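Long-range contacts in DNA primase (Helicobacter pylori, PDB 4EHS), which synthesises the short RNA primers that start DNA replication and, through the C-terminal domain modelled here, binds the DnaB helicase, whose activity it stimulates: residues 32-37 with 101-106; 38-43 with 89-94; 48-53 with 95-100. One frame throughout, in Å; residues are numbered along the deposited sequence.

All three contacts belong to the helicase-binding domain, an all-helical unit. Contact 1 is buried, its centre about 5 Å from the centre of the chain, and packs helix 30-43 against helix 96-117 through aliphatic side chains. Contact 3 is also buried; it sets helix 45-51 against the start of helix 96-117, where the edge of the Phe96 ring joins the aliphatic groups. Contact 2 lies farther out, its centre about 14 Å from that of the chain, partly open to solvent, and is the one with a hydrogen bond between its segments: it lays the loop before helix 96-117 over the end of helix 30-43. Tyr40 of contact 2 packs on Phe96 of contact 3, and Leu36 of contact 1 touches Leu91.

Contact 1 of 3, residues 32-37 with 101-106; sequences FLEKLV and RLLILR
Leu33 reaches helix 96-117 with CD2, which lies 3.6 Å from the backbone N of Leu103 and 3.8 Å from CG of Leu102, so one methyl sits against main chain and side chain together. The leucine has CG anti to its own backbone N (chi1 -176°), a setting that carries the branch across the interface. Leu103 answers from the other helix with both its methyls: CD1 is 4.0 Å from Leu33 CD2 and CD2 is 4.2 Å from Val37 CG2, one turn farther along helix 30-43. Both helices belong to the all-helical helicase-binding domain of the primase. They run in roughly opposed directions, 139° apart, and the axes of these short segments come within 10.1 Å, with Leu33 facing Leu103 at the closest pair of CA atoms.

Two polar residues join in through their carbon chains. CG of Glu34 packs 3.9 Å from CD1 of Leu103, the two side chains crossing at about a right angle. Its carboxylate is turned elsewhere, to the backbone N atoms of Leu61 and His62, which satisfy both oxygens of this buried acid. Arg106 reaches the same methyl of Leu33, its CD 4.2 Å from Leu33 CD2, which also lies over one face of the guanidinium, while NH2 bonds the carbonyl O of Pro28.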
ATOM      1  N   PHE A  32     -16.822  13.859   8.216  1.00 13.59           N
ATOM      2  CA  PHE A  32     -16.066  14.978   8.753  1.00 13.67           C
ATOM      3  C   PHE A  32     -14.551  14.660   8.708  1.00 13.16           C
ATOM      4  O   PHE A  32     -13.722  15.473   8.353  1.00 12.78           O
ATOM      5  CB  PHE A  32     -16.455  15.272  10.215  1.00 16.19           C
ATOM      6  CG  PHE A  32     -15.736  16.527  10.796  1.00 18.39           C
ATOM      7  CD1 PHE A  32     -16.243  17.816  10.583  1.00 21.71           C
ATOM      8  CD2 PHE A  32     -14.546  16.374  11.501  1.00 22.43           C
ATOM      9  CE1 PHE A  32     -15.556  18.918  11.122  1.00 21.91           C
ATOM     10  CE2 PHE A  32     -13.854  17.469  12.046  1.00 22.23           C
ATOM     11  CZ  PHE A  32     -14.372  18.736  11.824  1.00 24.53           C
ATOM     12  N   LEU A  33     -14.199  13.476   9.125  1.00 12.70           N
ATOM     13  CA  LEU A  33     -12.769  13.114   9.112  1.00 13.03           C
ATOM     14  C   LEU A  33     -12.193  13.104   7.688  1.00 11.22           C
ATOM     15  O   LEU A  33     -11.042  13.553   7.498  1.00 11.29           O
ATOM     16  CB  LEU A  33     -12.578  11.701   9.691  1.00 12.08           C
ATOM     17  CG  LEU A  33     -11.156  11.202   9.832  1.00 14.76           C
ATOM     18  CD1 LEU A  33     -10.331  12.173  10.699  1.00 13.21           C
ATOM     19  CD2 LEU A  33     -11.165   9.803  10.486  1.00 15.03           C
ATOM     20  N   GLU A  34     -12.931  12.619   6.700  1.00 10.61           N
ATOM     21  CA  GLU A  34     -12.411  12.628   5.310  1.00 11.13           C
ATOM     22  C   GLU A  34     -12.209  14.069   4.814  1.00 12.83           C
ATOM     23  O   GLU A  34     -11.199  14.412   4.146  1.00 11.92           O
ATOM     24  CB  GLU A  34     -13.398  11.919   4.386  1.00 12.06           C
ATOM     25  CG  GLU A  34     -13.412  10.398   4.676  1.00 13.13           C
ATOM     26  CD  GLU A  34     -14.183   9.604   3.650  1.00 16.23           C
ATOM     27  OE1 GLU A  34     -14.559  10.172   2.609  1.00 17.63           O
ATOM     28  OE2 GLU A  34     -14.337   8.365   3.923  1.00 14.52           O
ATOM     29  N   LYS A  35     -13.181  14.916   5.167  1.00 10.96           N
ATOM     30  CA  LYS A  35     -13.050  16.354   4.810  1.00 11.87           C
ATOM     31  C   LYS A  35     -11.828  16.982   5.417  1.00 11.34           C
ATOM     32  O   LYS A  35     -11.130  17.797   4.754  1.00 11.92           O
ATOM     33  CB  LYS A  35     -14.324  17.148   5.277  1.00 13.90           C
ATOM     34  CG  LYS A  35     -15.471  16.902   4.316  1.00 15.91           C
ATOM     35  CD  LYS A  35     -16.626  17.899   4.670  1.00 20.69           C
ATOM     36  CE  LYS A  35     -17.516  17.329   5.701  1.00 26.49           C
ATOM     37  NZ  LYS A  35     -18.860  18.067   5.770  1.00 32.37           N
ATOM     38  N   LEU A  36     -11.594  16.653   6.672  1.00 12.17           N
ATOM     39  CA  LEU A  36     -10.505  17.232   7.459  1.00 11.71           C
ATOM     40  C   LEU A  36      -9.186  16.846   6.849  1.00 12.76           C
ATOM     41  O   LEU A  36      -8.348  17.711   6.634  1.00 11.73           O
ATOM     42  CB  LEU A  36     -10.634  16.908   8.942  1.00 12.61           C
ATOM     43  CG  LEU A  36      -9.605  17.499   9.892  1.00 14.14           C
ATOM     44  CD1 LEU A  36      -9.736  19.015   9.902  1.00 16.65           C
ATOM     45  CD2 LEU A  36      -9.850  16.925  11.291  1.00 15.17           C
ATOM     46  N   VAL A  37      -9.072  15.560   6.529  1.00 11.34           N
ATOM     47  CA  VAL A  37      -7.820  15.014   5.997  1.00 13.46           C
ATOM     48  C   VAL A  37      -7.550  15.726   4.652  1.00 11.48           C
ATOM     49  O   VAL A  37      -6.428  16.214   4.428  1.00 12.05           O
ATOM     50  CB  VAL A  37      -7.888  13.462   5.902  1.00 12.47           C
ATOM     51  CG1 VAL A  37      -6.750  12.981   5.017  1.00 13.75           C
ATOM     52  CG2 VAL A  37      -7.697  12.818   7.288  1.00 13.54           C
ATOM     53  N   ARG A 101      -3.852   9.092  10.672  1.00 14.70           N
ATOM     54  CA  ARG A 101      -3.802   7.812  11.374  1.00 17.09           C
ATOM     55  C   ARG A 101      -5.224   7.342  11.748  1.00 17.46           C
ATOM     56  O   ARG A 101      -5.562   6.152  11.653  1.00 15.94           O
ATOM     57  CB  ARG A 101      -2.897   7.892  12.640  1.00 17.34           C
ATOM     58  CG  ARG A 101      -1.393   7.706  12.430  1.00 22.63           C
ATOM     59  CD  ARG A 101      -0.590   7.358  13.743  1.00 21.08           C
ATOM     60  NE  ARG A 101      -0.972   8.231  14.832  1.00 24.85           N
ATOM     61  CZ  ARG A 101      -0.534   9.495  14.992  1.00 23.92           C
ATOM     62  NH1 ARG A 101       0.393  10.007  14.184  1.00 29.10           N
ATOM     63  NH2 ARG A 101      -1.004  10.222  16.020  1.00 28.82           N
ATOM     64  N   LEU A 102      -6.083   8.272  12.162  1.00 15.22           N
ATOM     65  CA  LEU A 102      -7.443   7.858  12.529  1.00 14.60           C
ATOM     66  C   LEU A 102      -8.250   7.408  11.334  1.00 14.59           C
ATOM     67  O   LEU A 102      -8.962   6.442  11.449  1.00 13.79           O
ATOM     68  CB  LEU A 102      -8.113   9.058  13.249  1.00 16.00           C
ATOM     69  CG  LEU A 102      -9.517   8.795  13.772  1.00 17.85           C
ATOM     70  CD1 LEU A 102      -9.402   7.755  14.863  1.00 18.88           C
ATOM     71  CD2 LEU A 102     -10.162  10.132  14.281  1.00 18.63           C
ATOM     72  N   LEU A 103      -8.071   8.055  10.163  1.00 11.73           N
ATOM     73  CA  LEU A 103      -8.742   7.620   8.977  1.00 12.63           C
ATOM     74  C   LEU A 103      -8.323   6.187   8.602  1.00 12.39           C
ATOM     75  O   LEU A 103      -9.177   5.339   8.280  1.00 12.24           O
ATOM     76  CB  LEU A 103      -8.389   8.561   7.808  1.00 12.11           C
ATOM     77  CG  LEU A 103      -9.145   8.245   6.521  1.00 12.90           C
ATOM     78  CD1 LEU A 103     -10.577   8.612   6.711  1.00 16.03           C
ATOM     79  CD2 LEU A 103      -8.498   9.143   5.466  1.00 14.89           C
ATOM     80  N   ILE A 104      -7.011   5.944   8.667  1.00 12.70           N
ATOM     81  CA  ILE A 104      -6.510   4.596   8.355  1.00 13.00           C
ATOM     82  C   ILE A 104      -6.996   3.582   9.365  1.00 14.68           C
ATOM     83  O   ILE A 104      -7.411   2.482   8.945  1.00 15.44           O
ATOM     84  CB  ILE A 104      -4.983   4.598   8.222  1.00 13.48           C
ATOM     85  CG1 ILE A 104      -4.556   5.512   7.059  1.00 11.81           C
ATOM     86  CG2 ILE A 104      -4.448   3.165   7.947  1.00 12.97           C
ATOM     87  CD1 ILE A 104      -3.052   5.866   7.138  1.00 11.41           C
ATOM     88  N   LEU A 105      -6.892   3.916  10.657  1.00 15.83           N
ATOM     89  CA  LEU A 105      -7.418   3.043  11.750  1.00 18.55           C
ATOM     90  C   LEU A 105      -8.872   2.685  11.499  1.00 18.96           C
ATOM     91  O   LEU A 105      -9.225   1.471  11.503  1.00 17.80           O
ATOM     92  CB  LEU A 105      -7.215   3.663  13.155  1.00 18.55           C
ATOM     93  CG  LEU A 105      -7.811   2.908  14.364  1.00 21.41           C
ATOM     94  CD1 LEU A 105      -7.045   1.647  14.681  1.00 21.90           C
ATOM     95  CD2 LEU A 105      -7.866   3.782  15.593  1.00 26.26           C
ATOM     96  N   ARG A 106      -9.729   3.672  11.227  1.00 16.56           N
ATOM     97  CA  ARG A 106     -11.090   3.358  10.779  1.00 18.55           C
ATOM     98  C   ARG A 106     -11.262   2.391   9.623  1.00 18.91           C
ATOM     99  O   ARG A 106     -12.091   1.453   9.692  1.00 15.35           O
ATOM    100  CB  ARG A 106     -11.905   4.610  10.525  1.00 18.50           C
ATOM    101  CG  ARG A 106     -12.028   5.298  11.897  1.00 20.78           C
ATOM    102  CD  ARG A 106     -13.134   6.304  11.860  1.00 22.89           C
ATOM    103  NE  ARG A 106     -13.335   6.946  13.195  1.00 20.02           N
ATOM    104  CZ  ARG A 106     -14.175   7.982  13.312  1.00 18.96           C
ATOM    105  NH1 ARG A 106     -14.845   8.406  12.243  1.00 17.52           N
ATOM    106  NH2 ARG A 106     -14.322   8.578  14.465  1.00 19.58           N
TER

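Contact 2 of 3, residues 38-43 with 89-94; sequences IRYLLE and LPLKKG
Tyr40 and Leu91 mark one close pass of the two backbones, their CA atoms 6.8 Å apart, and Arg39 and Leu89 mark the other. Residues 38-43 form the last turns of helix 30-43, whereas 89-94 is an irregular, largely extended connection running from helix 78-85 to helix 96-117: a loop laid across a helix in the all-helical helicase-binding domain.

Leu91 is the main side chain of the loop, and its two methyls part company. CD2 settles over the centre of one face of the Tyr40 ring, 3.6 Å from the centroid and 10° off the ring normal, a clear CH-pi contact; it also touches CG of Arg39. CD1 goes to Glu43, where it lies 3.3 Å from CD of the acid and against the CG methylene. Leu89 keeps to Arg39, its CD1 beside CB and 3.9 Å from NH1.

Arg39 is bent at chi2 (63°), which turns its guanidinium forward along the helix, toward its C-terminal end, to Glu43. There NE and NH2 both bond to the one oxygen OE2, side-on and almost exactly in the guanidinium plane, as a salt bridge within the helix. NH1 turns to the carbonyl O atoms of Leu83 and Asp86, tying the same arginine to helix 78-85 and the residues after it. Beyond the ring, the backbone N of Lys92 donates to the phenol oxygen OH of Tyr40 at 3.1 Å, with an N-H...O angle of 159°.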
ATOM      1  N   ILE A  38      -8.555  15.841   3.776  1.00 12.04           N
ATOM      2  CA  ILE A  38      -8.343  16.420   2.474  1.00 11.97           C
ATOM      3  C   ILE A  38      -8.028  17.919   2.602  1.00 13.26           C
ATOM      4  O   ILE A  38      -7.267  18.493   1.802  1.00 11.14           O
ATOM      5  CB  ILE A  38      -9.546  16.149   1.571  1.00 13.06           C
ATOM      6  CG1 ILE A  38      -9.584  14.616   1.267  1.00 13.96           C
ATOM      7  CG2 ILE A  38      -9.397  16.900   0.227  1.00 13.41           C
ATOM      8  CD1 ILE A  38     -10.894  14.187   0.625  1.00 14.52           C
ATOM      9  N   ARG A  39      -8.702  18.529   3.582  1.00 11.97           N
ATOM     10  CA  ARG A  39      -8.470  19.999   3.787  1.00 12.41           C
ATOM     11  C   ARG A  39      -6.976  20.271   4.142  1.00 11.91           C
ATOM     12  O   ARG A  39      -6.327  21.268   3.668  1.00 11.97           O
ATOM     13  CB  ARG A  39      -9.447  20.495   4.892  1.00 11.89           C
ATOM     14  CG  ARG A  39      -9.173  22.028   5.084  1.00 13.33           C
ATOM     15  CD  ARG A  39      -9.476  22.834   3.821  1.00 14.30           C
ATOM     16  NE  ARG A  39      -9.317  24.233   4.296  1.00 17.21           N
ATOM     17  CZ  ARG A  39     -10.341  24.940   4.738  1.00 16.59           C
ATOM     18  NH1 ARG A  39     -11.610  24.527   4.505  1.00 19.19           N
ATOM     19  NH2 ARG A  39     -10.085  26.147   5.307  1.00 19.29           N
ATOM     20  N   TYR A  40      -6.408  19.424   4.994  1.00 10.61           N
ATOM     21  CA  TYR A  40      -4.966  19.511   5.289  1.00 11.75           C
ATOM     22  C   TYR A  40      -4.159  19.374   3.990  1.00 12.15           C
ATOM     23  O   TYR A  40      -3.195  20.136   3.772  1.00 13.46           O
ATOM     24  CB  TYR A  40      -4.508  18.397   6.183  1.00 10.96           C
ATOM     25  CG  TYR A  40      -4.620  18.688   7.681  1.00 11.52           C
ATOM     26  CD1 TYR A  40      -3.697  19.506   8.302  1.00 12.69           C
ATOM     27  CD2 TYR A  40      -5.645  18.140   8.438  1.00 12.14           C
ATOM     28  CE1 TYR A  40      -3.760  19.761   9.699  1.00 13.23           C
ATOM     29  CE2 TYR A  40      -5.733  18.387   9.823  1.00 13.08           C
ATOM     30  CZ  TYR A  40      -4.799  19.254  10.441  1.00 14.68           C
ATOM     31  OH  TYR A  40      -4.864  19.500  11.797  1.00 15.29           O
ATOM     32  N   LEU A  41      -4.482  18.369   3.171  1.00 11.73           N
ATOM     33  CA  LEU A  41      -3.771  18.215   1.852  1.00 11.77           C
ATOM     34  C   LEU A  41      -3.950  19.420   0.917  1.00 13.26           C
ATOM     35  O   LEU A  41      -3.018  19.774   0.164  1.00 13.08           O
ATOM     36  CB  LEU A  41      -4.286  16.975   1.115  1.00 12.51           C
ATOM     37  CG  LEU A  41      -4.340  15.747   2.033  1.00 13.21           C
ATOM     38  CD1 LEU A  41      -4.827  14.644   1.111  1.00 14.39           C
ATOM     39  CD2 LEU A  41      -3.017  15.290   2.675  1.00 15.20           C
ATOM     40  N   LEU A  42      -5.109  20.051   0.957  1.00 11.64           N
ATOM     41  CA  LEU A  42      -5.314  21.262   0.149  1.00 12.19           C
ATOM     42  C   LEU A  42      -4.450  22.430   0.644  1.00 11.80           C
ATOM     43  O   LEU A  42      -4.028  23.306  -0.173  1.00 12.90           O
ATOM     44  CB  LEU A  42      -6.804  21.665   0.204  1.00 12.67           C
ATOM     45  CG  LEU A  42      -7.672  20.803  -0.726  1.00 15.21           C
ATOM     46  CD1 LEU A  42      -9.142  21.057  -0.276  1.00 14.75           C
ATOM     47  CD2 LEU A  42      -7.524  21.178  -2.224  1.00 16.19           C
ATOM     48  N   GLU A  43      -4.293  22.541   1.951  1.00 11.42           N
ATOM     49  CA  GLU A  43      -3.568  23.703   2.518  1.00 12.41           C
ATOM     50  C   GLU A  43      -2.064  23.503   2.435  1.00 13.54           C
ATOM     51  O   GLU A  43      -1.297  24.486   2.367  1.00 12.09           O
ATOM     52  CB  GLU A  43      -3.943  23.971   3.968  1.00 14.07           C
ATOM     53  CG  GLU A  43      -5.411  24.433   4.017  1.00 21.39           C
ATOM     54  CD  GLU A  43      -5.699  25.668   4.867  1.00 21.58           C
ATOM     55  OE1 GLU A  43      -4.778  26.218   5.508  1.00 21.30           O
ATOM     56  OE2 GLU A  43      -6.929  25.992   5.024  1.00 24.99           O
ATOM     57  N   LEU A  89     -13.630  23.488   9.371  1.00 20.01           N
ATOM     58  CA  LEU A  89     -12.634  22.433   9.398  1.00 18.79           C
ATOM     59  C   LEU A  89     -11.375  22.977  10.026  1.00 21.99           C
ATOM     60  O   LEU A  89     -10.520  23.527   9.338  1.00 24.65           O
ATOM     61  CB  LEU A  89     -12.385  21.950   7.970  1.00 18.01           C
ATOM     62  CG  LEU A  89     -13.583  21.362   7.241  1.00 19.22           C
ATOM     63  CD1 LEU A  89     -13.259  21.170   5.763  1.00 20.72           C
ATOM     64  CD2 LEU A  89     -13.931  20.009   7.895  1.00 18.96           C
ATOM     65  N   PRO A  90     -11.249  22.818  11.323  1.00 21.23           N
ATOM     66  CA  PRO A  90     -10.159  23.488  11.990  1.00 24.65           C
ATOM     67  C   PRO A  90      -8.809  22.740  11.833  1.00 20.69           C
ATOM     68  O   PRO A  90      -8.639  21.678  12.335  1.00 25.48           O
ATOM     69  CB  PRO A  90     -10.639  23.528  13.440  1.00 26.77           C
ATOM     70  CG  PRO A  90     -11.385  22.227  13.586  1.00 27.73           C
ATOM     71  CD  PRO A  90     -12.115  22.069  12.265  1.00 24.28           C
ATOM     72  N   LEU A  91      -7.855  23.357  11.170  1.00 19.03           N
ATOM     73  CA  LEU A  91      -6.525  22.743  11.012  1.00 17.70           C
ATOM     74  C   LEU A  91      -5.611  23.244  12.135  1.00 18.50           C
ATOM     75  O   LEU A  91      -5.772  24.359  12.613  1.00 19.14           O
ATOM     76  CB  LEU A  91      -5.919  23.174   9.670  1.00 17.38           C
ATOM     77  CG  LEU A  91      -6.787  22.876   8.449  1.00 18.13           C
ATOM     78  CD1 LEU A  91      -6.003  23.293   7.203  1.00 19.03           C
ATOM     79  CD2 LEU A  91      -7.234  21.421   8.342  1.00 15.32           C
ATOM     80  N   LYS A  92      -4.622  22.460  12.519  1.00 18.63           N
ATOM     81  CA  LYS A  92      -3.672  22.914  13.533  1.00 22.41           C
ATOM     82  C   LYS A  92      -2.293  22.507  13.086  1.00 20.84           C
ATOM     83  O   LYS A  92      -2.088  21.415  12.480  1.00 18.66           O
ATOM     84  CB  LYS A  92      -3.899  22.205  14.878  1.00 27.69           C
ATOM     85  CG  LYS A  92      -5.328  21.914  15.306  1.00 39.40           C
ATOM     86  CD  LYS A  92      -5.282  20.900  16.445  1.00 46.70           C
ATOM     87  CE  LYS A  92      -6.396  19.861  16.336  1.00 52.09           C
ATOM     88  NZ  LYS A  92      -6.571  19.096  17.608  1.00 52.30           N
ATOM     89  N   LYS A  93      -1.301  23.313  13.499  1.00 19.75           N
ATOM     90  CA  LYS A  93       0.097  22.956  13.336  1.00 21.04           C
ATOM     91  C   LYS A  93       0.309  21.577  13.999  1.00 20.75           C
ATOM     92  O   LYS A  93      -0.166  21.334  15.116  1.00 21.35           O
ATOM     93  CB  LYS A  93       0.945  24.023  14.036  1.00 25.45           C
ATOM     94  CG  LYS A  93       2.451  23.841  14.035  1.00 31.93           C
ATOM     95  CD  LYS A  93       3.017  24.955  14.949  1.00 34.29           C
ATOM     96  CE  LYS A  93       4.324  25.523  14.416  1.00 41.67           C
ATOM     97  NZ  LYS A  93       5.095  26.316  15.430  1.00 38.68           N
ATOM     98  N   GLY A  94       0.901  20.660  13.248  1.00 21.89           N
ATOM     99  CA  GLY A  94       1.269  19.326  13.750  1.00 24.07           C
ATOM    100  C   GLY A  94       0.096  18.386  13.934  1.00 22.85           C
ATOM    101  O   GLY A  94       0.227  17.372  14.554  1.00 25.80           O
TER

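Contact 3 of 3, residues 48-53 with 95-100; sequences LDLAVG and GFEKEL
Apolar packing between helices makes this contact, which sets the end of helix 45-51 against the first turns of helix 96-117 in the interior of the helicase-binding domain. Ala51 and Leu100 have the closest CA atoms, 7.6 Å apart.

Phe96 meets the shorter helix with the rim of its ring. CB of Ala51 lies near the ring plane, 4.1 Å from CZ, and CD2 of Leu50 comes to the same edge, 4.2 Å from CE2. With CG anti to the backbone N (chi1 176°), the phenyl extends toward helix 45-51, and Leu100 CB, from its own helix, covers one face off-centre. Leu100 itself adds CD2, 4.2 Å from CA of Ala51. Tyr40 and Leu41 of helix 30-43 also pack on Phe96, so the ring joins three helices.

Toward the outside, CD2 of Leu50 sits 3.4 Å from OE2 of Glu97, whose chain, extended beyond CG, crosses the leucine at about a right angle. On the far flank of the shorter helix, Leu48 packs on Ile127 of the second subunit. The contact probably owes its stability mainly to burial of apolar surface; the one charged group that touches across it, the Glu97 carboxylate, meets a methyl and forms no ionic link between the segments.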
ATOM      1  N   LEU A  48       0.245  15.916   1.053  1.00 15.47           N
ATOM      2  CA  LEU A  48      -0.225  14.985   0.034  1.00 17.25           C
ATOM      3  C   LEU A  48       0.937  14.020  -0.279  1.00 18.11           C
ATOM      4  O   LEU A  48       0.732  12.809  -0.421  1.00 16.90           O
ATOM      5  CB  LEU A  48      -0.683  15.733  -1.222  1.00 17.80           C
ATOM      6  CG  LEU A  48      -1.201  14.762  -2.345  1.00 17.91           C
ATOM      7  CD1 LEU A  48      -2.431  13.978  -1.888  1.00 17.42           C
ATOM      8  CD2 LEU A  48      -1.577  15.638  -3.532  1.00 20.01           C
ATOM      9  N   ASP A  49       2.164  14.547  -0.415  1.00 18.35           N
ATOM     10  CA  ASP A  49       3.327  13.674  -0.686  1.00 22.02           C
ATOM     11  C   ASP A  49       3.416  12.543   0.341  1.00 22.93           C
ATOM     12  O   ASP A  49       3.589  11.378  -0.012  1.00 23.64           O
ATOM     13  CB  ASP A  49       4.635  14.483  -0.665  1.00 22.85           C
ATOM     14  CG  ASP A  49       4.636  15.668  -1.672  1.00 26.12           C
ATOM     15  OD1 ASP A  49       3.806  15.768  -2.602  1.00 28.21           O
ATOM     16  OD2 ASP A  49       5.499  16.557  -1.462  1.00 37.95           O
ATOM     17  N   LEU A  50       3.276  12.887   1.628  1.00 22.29           N
ATOM     18  CA  LEU A  50       3.286  11.879   2.678  1.00 20.95           C
ATOM     19  C   LEU A  50       2.088  10.936   2.513  1.00 19.31           C
ATOM     20  O   LEU A  50       2.215   9.688   2.560  1.00 17.07           O
ATOM     21  CB  LEU A  50       3.190  12.573   4.047  1.00 22.26           C
ATOM     22  CG  LEU A  50       3.130  11.575   5.213  1.00 28.05           C
ATOM     23  CD1 LEU A  50       4.397  10.747   5.280  1.00 27.62           C
ATOM     24  CD2 LEU A  50       2.906  12.314   6.524  1.00 27.40           C
ATOM     25  N   ALA A  51       0.904  11.523   2.365  1.00 16.84           N
ATOM     26  CA  ALA A  51      -0.336  10.727   2.465  1.00 16.29           C
ATOM     27  C   ALA A  51      -0.376   9.694   1.338  1.00 15.52           C
ATOM     28  O   ALA A  51      -0.857   8.598   1.549  1.00 15.25           O
ATOM     29  CB  ALA A  51      -1.586  11.589   2.398  1.00 14.19           C
ATOM     30  N   VAL A  52       0.154  10.021   0.138  1.00 16.66           N
ATOM     31  CA  VAL A  52       0.013   9.035  -0.958  1.00 17.18           C
ATOM     32  C   VAL A  52       0.902   7.778  -0.731  1.00 18.21           C
ATOM     33  O   VAL A  52       0.713   6.802  -1.449  1.00 21.02           O
ATOM     34  CB  VAL A  52       0.228   9.648  -2.388  1.00 18.06           C
ATOM     35  CG1 VAL A  52      -0.812  10.738  -2.611  1.00 21.80           C
ATOM     36  CG2 VAL A  52       1.632  10.154  -2.449  1.00 17.62           C
ATOM     37  N   GLY A  53       1.781   7.814   0.270  1.00 16.04           N
ATOM     38  CA  GLY A  53       2.502   6.634   0.802  1.00 20.30           C
ATOM     39  C   GLY A  53       1.592   5.622   1.490  1.00 22.56           C
ATOM     40  O   GLY A  53       1.974   4.444   1.637  1.00 19.54           O
ATOM     41  N   GLY A  95      -1.072  18.736  13.418  1.00 19.92           N
ATOM     42  CA  GLY A  95      -2.252  17.938  13.672  1.00 19.48           C
ATOM     43  C   GLY A  95      -2.612  16.949  12.578  1.00 18.76           C
ATOM     44  O   GLY A  95      -3.462  16.085  12.824  1.00 17.85           O
ATOM     45  N   PHE A  96      -1.963  17.041  11.399  1.00 17.19           N
ATOM     46  CA  PHE A  96      -2.349  16.214  10.234  1.00 18.77           C
ATOM     47  C   PHE A  96      -2.179  14.691  10.476  1.00 18.28           C
ATOM     48  O   PHE A  96      -3.081  13.885  10.158  1.00 16.73           O
ATOM     49  CB  PHE A  96      -1.453  16.528   9.059  1.00 18.45           C
ATOM     50  CG  PHE A  96      -1.721  15.657   7.860  1.00 16.06           C
ATOM     51  CD1 PHE A  96      -2.979  15.688   7.232  1.00 14.82           C
ATOM     52  CD2 PHE A  96      -0.727  14.735   7.408  1.00 15.69           C
ATOM     53  CE1 PHE A  96      -3.233  14.859   6.140  1.00 14.78           C
ATOM     54  CE2 PHE A  96      -0.995  13.931   6.326  1.00 13.90           C
ATOM     55  CZ  PHE A  96      -2.225  13.967   5.720  1.00 14.62           C
ATOM     56  N   GLU A  97      -0.988  14.302  10.951  1.00 17.06           N
ATOM     57  CA  GLU A  97      -0.742  12.882  11.054  1.00 17.28           C
ATOM     58  C   GLU A  97      -1.683  12.154  11.989  1.00 17.46           C
ATOM     59  O   GLU A  97      -2.025  11.017  11.718  1.00 16.71           O
ATOM     60  CB  GLU A  97       0.710  12.602  11.456  1.00 18.93           C
ATOM     61  CG  GLU A  97       1.551  12.839  10.250  1.00 22.16           C
ATOM     62  CD  GLU A  97       3.007  12.462  10.457  1.00 27.67           C
ATOM     63  OE1 GLU A  97       3.278  11.504  11.265  1.00 29.82           O
ATOM     64  OE2 GLU A  97       3.847  13.066   9.733  1.00 23.46           O
ATOM     65  N   LYS A  98      -2.126  12.773  13.072  1.00 17.76           N
ATOM     66  CA  LYS A  98      -3.124  12.121  13.944  1.00 18.95           C
ATOM     67  C   LYS A  98      -4.449  11.881  13.208  1.00 17.62           C
ATOM     68  O   LYS A  98      -5.059  10.844  13.376  1.00 15.92           O
ATOM     69  CB  LYS A  98      -3.364  12.987  15.166  1.00 21.86           C
ATOM     70  CG  LYS A  98      -4.438  12.496  16.100  1.00 27.00           C
ATOM     71  CD  LYS A  98      -4.904  13.683  16.932  1.00 34.29           C
ATOM     72  CE  LYS A  98      -5.667  13.295  18.188  1.00 36.84           C
ATOM     73  NZ  LYS A  98      -7.137  13.368  17.967  1.00 41.34           N
ATOM     74  N   GLU A  99      -4.887  12.821  12.352  1.00 14.77           N
ATOM     75  CA  GLU A  99      -6.131  12.611  11.624  1.00 14.94           C
ATOM     76  C   GLU A  99      -5.902  11.612  10.506  1.00 14.00           C
ATOM     77  O   GLU A  99      -6.806  10.839  10.244  1.00 14.66           O
ATOM     78  CB  GLU A  99      -6.627  13.899  10.964  1.00 17.24           C
ATOM     79  CG  GLU A  99      -6.744  15.141  11.873  1.00 17.53           C
ATOM     80  CD  GLU A  99      -7.514  14.906  13.150  1.00 22.79           C
ATOM     81  OE1 GLU A  99      -8.246  13.898  13.239  1.00 21.72           O
ATOM     82  OE2 GLU A  99      -7.365  15.750  14.102  1.00 23.83           O
ATOM     83  N   LEU A 100      -4.707  11.598   9.876  1.00 12.74           N
ATOM     84  CA  LEU A 100      -4.471  10.563   8.832  1.00 13.34           C
ATOM     85  C   LEU A 100      -4.484   9.168   9.523  1.00 15.94           C
ATOM     86  O   LEU A 100      -5.112   8.176   9.034  1.00 14.38           O
ATOM     87  CB  LEU A 100      -3.131  10.843   8.092  1.00 12.81           C
ATOM     88  CG  LEU A 100      -2.804   9.773   7.048  1.00 14.14           C
ATOM     89  CD1 LEU A 100      -3.824   9.592   5.921  1.00 14.71           C
ATOM     90  CD2 LEU A 100      -1.400  10.138   6.523  1.00 14.98           C
TER